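Local coordinates for protein D-lactate dehydrogenase (Fermentative) (Pseudomonas aeruginosa, PDB 6ABJ) that probably interconverts pyruvate and D-lactate with NADH as cofactor, working as a tetrameric D-isomer-specific 2-hydroxyacid dehydrogenase of the Rossmann type, at residues L128-R138 with F303-H311. Sequence-based numbering, arbitrary orientation.
Sequences LILTLNRRLHR and FPNVVVTAH
Val307 sets its CG2 methyl over the imidazole face of His137, a CH-pi contact of 3.6 Å from CG2 to the ring centroid. The methyl lies 11° off the ring normal, which puts it above the centre and not the rim. On the opposite face Arg138 CG lies toward the rim, so the ring is sandwiched between two aliphatic groups. His137 reaches this position with CG between its backbone N and carbonyl carbon (chi1 58°). A long hydrogen bond of 3.3 Å between ND1 and Thr131 OG1, in which either could donate, helps to orient the ring. At another edge NE2 comes to 3.6 Å from Pro304 O, is buried, and has no hydrogen-bonding partner in the model.

The two methyls of Val307 meet different neighbours. CG2 also meets Leu132 CD2 at 3.7 Å, the two side chains running past each other in opposite senses, while CG1 touches Leu128 CD2 at 3.8 Å. Leu128 CD2 extends to Thr309 CG2, and Leu132 CD2 rests on Asn305 O at 3.5 Å. No hydrogen bond crosses between the segments, whose contacts are mainly apolar.

Between Leu132 and His137 the chain turns through a Schellman motif, with Arg135 at positive phi and Leu136 N hydrogen-bonded to Thr131 O, which brings the next helix against the same valine. Thr309 OG1 is held by two hydrogen bonds, to OD1 of the NADH-binding Asp274 and to His124 NE2, and Tyr140 of the second subunit meets the His137 ring edge-to-face. Residues 128-134 of helix 118-134 run roughly antiparallel to strand 306-308 (short-segment axes 9.0 Å apart at closest, N-to-C directions 148° apart), the outermost strand, within the chain, of the parallel Rossmann sheet, beside strand 268-273, with Leu132 also reaching strand 243-247 and Val306 meeting helix 256-265.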
# COMPACT_ATOMS: atom_id res chain seq x y z
N LEU B 128 -12.37 14.45 4.19
CA LEU B 128 -12.85 13.13 3.72
C LEU B 128 -13.51 13.40 2.38
O LEU B 128 -13.36 12.62 1.42
CB LEU B 128 -13.87 12.52 4.73
CG LEU B 128 -13.22 11.87 5.98
CD1 LEU B 128 -14.37 11.36 6.90
CD2 LEU B 128 -12.26 10.77 5.65
N ILE B 129 -14.26 14.48 2.29
CA ILE B 129 -14.92 14.83 1.01
C ILE B 129 -13.90 14.99 -0.12
O ILE B 129 -14.05 14.41 -1.22
CB ILE B 129 -15.73 16.16 1.15
CG1 ILE B 129 -16.96 15.87 1.99
CG2 ILE B 129 -16.16 16.68 -0.21
CD1 ILE B 129 -17.77 17.03 2.41
N LEU B 130 -12.83 15.73 0.15
CA LEU B 130 -11.88 16.03 -0.91
C LEU B 130 -11.05 14.84 -1.27
O LEU B 130 -10.79 14.62 -2.44
CB LEU B 130 -10.97 17.19 -0.50
CG LEU B 130 -11.69 18.54 -0.73
CD1 LEU B 130 -11.00 19.58 0.08
CD2 LEU B 130 -11.77 18.88 -2.23
N THR B 131 -10.67 14.01 -0.29
CA THR B 131 -9.92 12.85 -0.62
C THR B 131 -10.75 11.88 -1.49
O THR B 131 -10.23 11.26 -2.41
CB THR B 131 -9.24 12.13 0.60
OG1 THR B 131 -8.37 11.11 0.08
CG2 THR B 131 -10.17 11.42 1.44
N LEU B 132 -12.01 11.70 -1.14
CA LEU B 132 -12.86 10.84 -1.91
C LEU B 132 -13.09 11.40 -3.33
O LEU B 132 -13.02 10.67 -4.31
CB LEU B 132 -14.21 10.67 -1.22
CG LEU B 132 -14.24 9.74 0.03
CD1 LEU B 132 -15.48 10.00 0.87
CD2 LEU B 132 -14.20 8.29 -0.49
N ASN B 133 -13.35 12.70 -3.40
CA ASN B 133 -13.71 13.35 -4.65
C ASN B 133 -12.51 13.22 -5.63
O ASN B 133 -12.66 12.74 -6.77
CB ASN B 133 -13.99 14.80 -4.33
CG ASN B 133 -14.37 15.62 -5.54
OD1 ASN B 133 -13.96 15.33 -6.68
ND2 ASN B 133 -15.07 16.72 -5.29
N ARG B 134 -11.34 13.61 -5.16
CA ARG B 134 -10.17 13.67 -5.99
C ARG B 134 -9.33 12.33 -5.91
O ARG B 134 -8.24 12.22 -6.50
CB ARG B 134 -9.31 14.90 -5.71
CG ARG B 134 -10.10 16.23 -5.67
CD ARG B 134 -10.90 16.45 -6.95
NE ARG B 134 -10.00 16.74 -8.00
CZ ARG B 134 -9.64 17.95 -8.43
NH1 ARG B 134 -10.22 19.05 -8.03
NH2 ARG B 134 -8.74 18.04 -9.37
N ARG B 135 -9.86 11.36 -5.18
CA ARG B 135 -9.20 10.08 -5.05
C ARG B 135 -7.76 10.21 -4.59
O ARG B 135 -6.88 9.49 -5.06
CB ARG B 135 -9.24 9.33 -6.38
CG ARG B 135 -10.59 8.73 -6.71
CD ARG B 135 -11.47 9.75 -7.42
NE ARG B 135 -12.41 9.12 -8.33
CZ ARG B 135 -13.63 9.58 -8.57
NH1 ARG B 135 -14.05 10.69 -7.97
NH2 ARG B 135 -14.43 8.95 -9.42
N LEU B 136 -7.53 11.12 -3.66
CA LEU B 136 -6.18 11.43 -3.26
C LEU B 136 -5.43 10.24 -2.58
O LEU B 136 -4.26 10.11 -2.75
CB LEU B 136 -6.16 12.60 -2.33
CG LEU B 136 -6.71 13.95 -2.89
CD1 LEU B 136 -6.73 15.07 -1.86
CD2 LEU B 136 -5.96 14.31 -4.15
N HIS B 137 -6.16 9.43 -1.84
CA HIS B 137 -5.58 8.23 -1.18
C HIS B 137 -5.13 7.24 -2.26
O HIS B 137 -4.03 6.65 -2.17
CB HIS B 137 -6.65 7.66 -0.22
CG HIS B 137 -7.93 7.28 -0.86
ND1 HIS B 137 -8.84 8.18 -1.36
CD2 HIS B 137 -8.48 6.07 -1.09
CE1 HIS B 137 -9.86 7.55 -1.87
NE2 HIS B 137 -9.67 6.26 -1.69
N ARG B 138 -5.92 7.11 -3.32
CA ARG B 138 -5.54 6.22 -4.46
C ARG B 138 -4.35 6.82 -5.24
O ARG B 138 -3.40 6.10 -5.59
CB ARG B 138 -6.70 6.01 -5.39
CG ARG B 138 -7.93 5.36 -4.66
CD ARG B 138 -8.99 4.85 -5.68
NE ARG B 138 -8.43 3.81 -6.53
CZ ARG B 138 -8.72 3.60 -7.82
NH1 ARG B 138 -9.67 4.32 -8.44
NH2 ARG B 138 -8.07 2.63 -8.45
N PHE B 303 -13.82 -1.31 -0.70
CA PHE B 303 -14.34 -0.56 -1.83
C PHE B 303 -13.35 0.57 -2.13
O PHE B 303 -12.79 1.19 -1.23
CB PHE B 303 -15.64 0.07 -1.50
CG PHE B 303 -16.76 -0.90 -1.40
CD1 PHE B 303 -17.19 -1.54 -2.52
CD2 PHE B 303 -17.37 -1.17 -0.22
CE1 PHE B 303 -18.26 -2.44 -2.45
CE2 PHE B 303 -18.48 -2.02 -0.18
CZ PHE B 303 -18.91 -2.65 -1.27
N PRO B 304 -13.20 0.88 -3.39
CA PRO B 304 -12.25 1.87 -3.83
C PRO B 304 -12.72 3.29 -3.53
O PRO B 304 -11.94 4.20 -3.58
CB PRO B 304 -12.22 1.66 -5.39
CG PRO B 304 -13.49 1.09 -5.72
CD PRO B 304 -13.73 0.11 -4.52
N ASN B 305 -13.99 3.45 -3.26
CA ASN B 305 -14.68 4.71 -3.08
C ASN B 305 -15.23 4.84 -1.67
O ASN B 305 -16.16 5.59 -1.42
CB ASN B 305 -15.81 4.82 -4.11
CG ASN B 305 -16.78 3.59 -4.12
OD1 ASN B 305 -16.43 2.49 -3.72
ND2 ASN B 305 -18.00 3.82 -4.61
N VAL B 306 -14.57 4.15 -0.76
CA VAL B 306 -14.79 4.28 0.70
C VAL B 306 -13.51 4.60 1.42
O VAL B 306 -12.50 3.98 1.16
CB VAL B 306 -15.36 2.99 1.28
CG1 VAL B 306 -15.47 3.05 2.78
CG2 VAL B 306 -16.69 2.67 0.64
N VAL B 307 -13.56 5.60 2.33
CA VAL B 307 -12.43 5.91 3.22
C VAL B 307 -12.98 5.93 4.64
O VAL B 307 -13.97 6.61 4.89
CB VAL B 307 -11.84 7.32 2.89
CG1 VAL B 307 -10.82 7.72 3.93
CG2 VAL B 307 -11.18 7.28 1.48
N VAL B 308 -12.30 5.21 5.50
CA VAL B 308 -12.65 5.09 6.92
C VAL B 308 -11.46 5.56 7.71
O VAL B 308 -10.35 5.12 7.48
CB VAL B 308 -12.95 3.67 7.33
CG1 VAL B 308 -13.22 3.59 8.87
CG2 VAL B 308 -14.11 3.14 6.52
N THR B 309 -11.71 6.56 8.60
CA THR B 309 -10.77 6.96 9.60
C THR B 309 -11.33 6.55 10.97
O THR B 309 -12.54 6.49 11.15
CB THR B 309 -10.44 8.50 9.52
OG1 THR B 309 -11.62 9.26 9.53
CG2 THR B 309 -9.67 8.82 8.18
N ALA B 310 -10.42 6.24 11.90
CA ALA B 310 -10.77 5.51 13.11
C ALA B 310 -11.08 6.46 14.27
O ALA B 310 -10.31 6.60 15.24
CB ALA B 310 -9.73 4.45 13.44
N HIS B 311 -12.17 7.18 14.08
CA HIS B 311 -12.62 8.27 14.96
C HIS B 311 -11.52 9.27 15.28
O HIS B 311 -11.06 9.44 16.44
CB HIS B 311 -13.27 7.73 16.22
CG HIS B 311 -14.21 8.72 16.85
ND1 HIS B 311 -15.34 8.33 17.51
CD2 HIS B 311 -14.24 10.07 16.81
CE1 HIS B 311 -16.04 9.41 17.85
NE2 HIS B 311 -15.38 10.48 17.45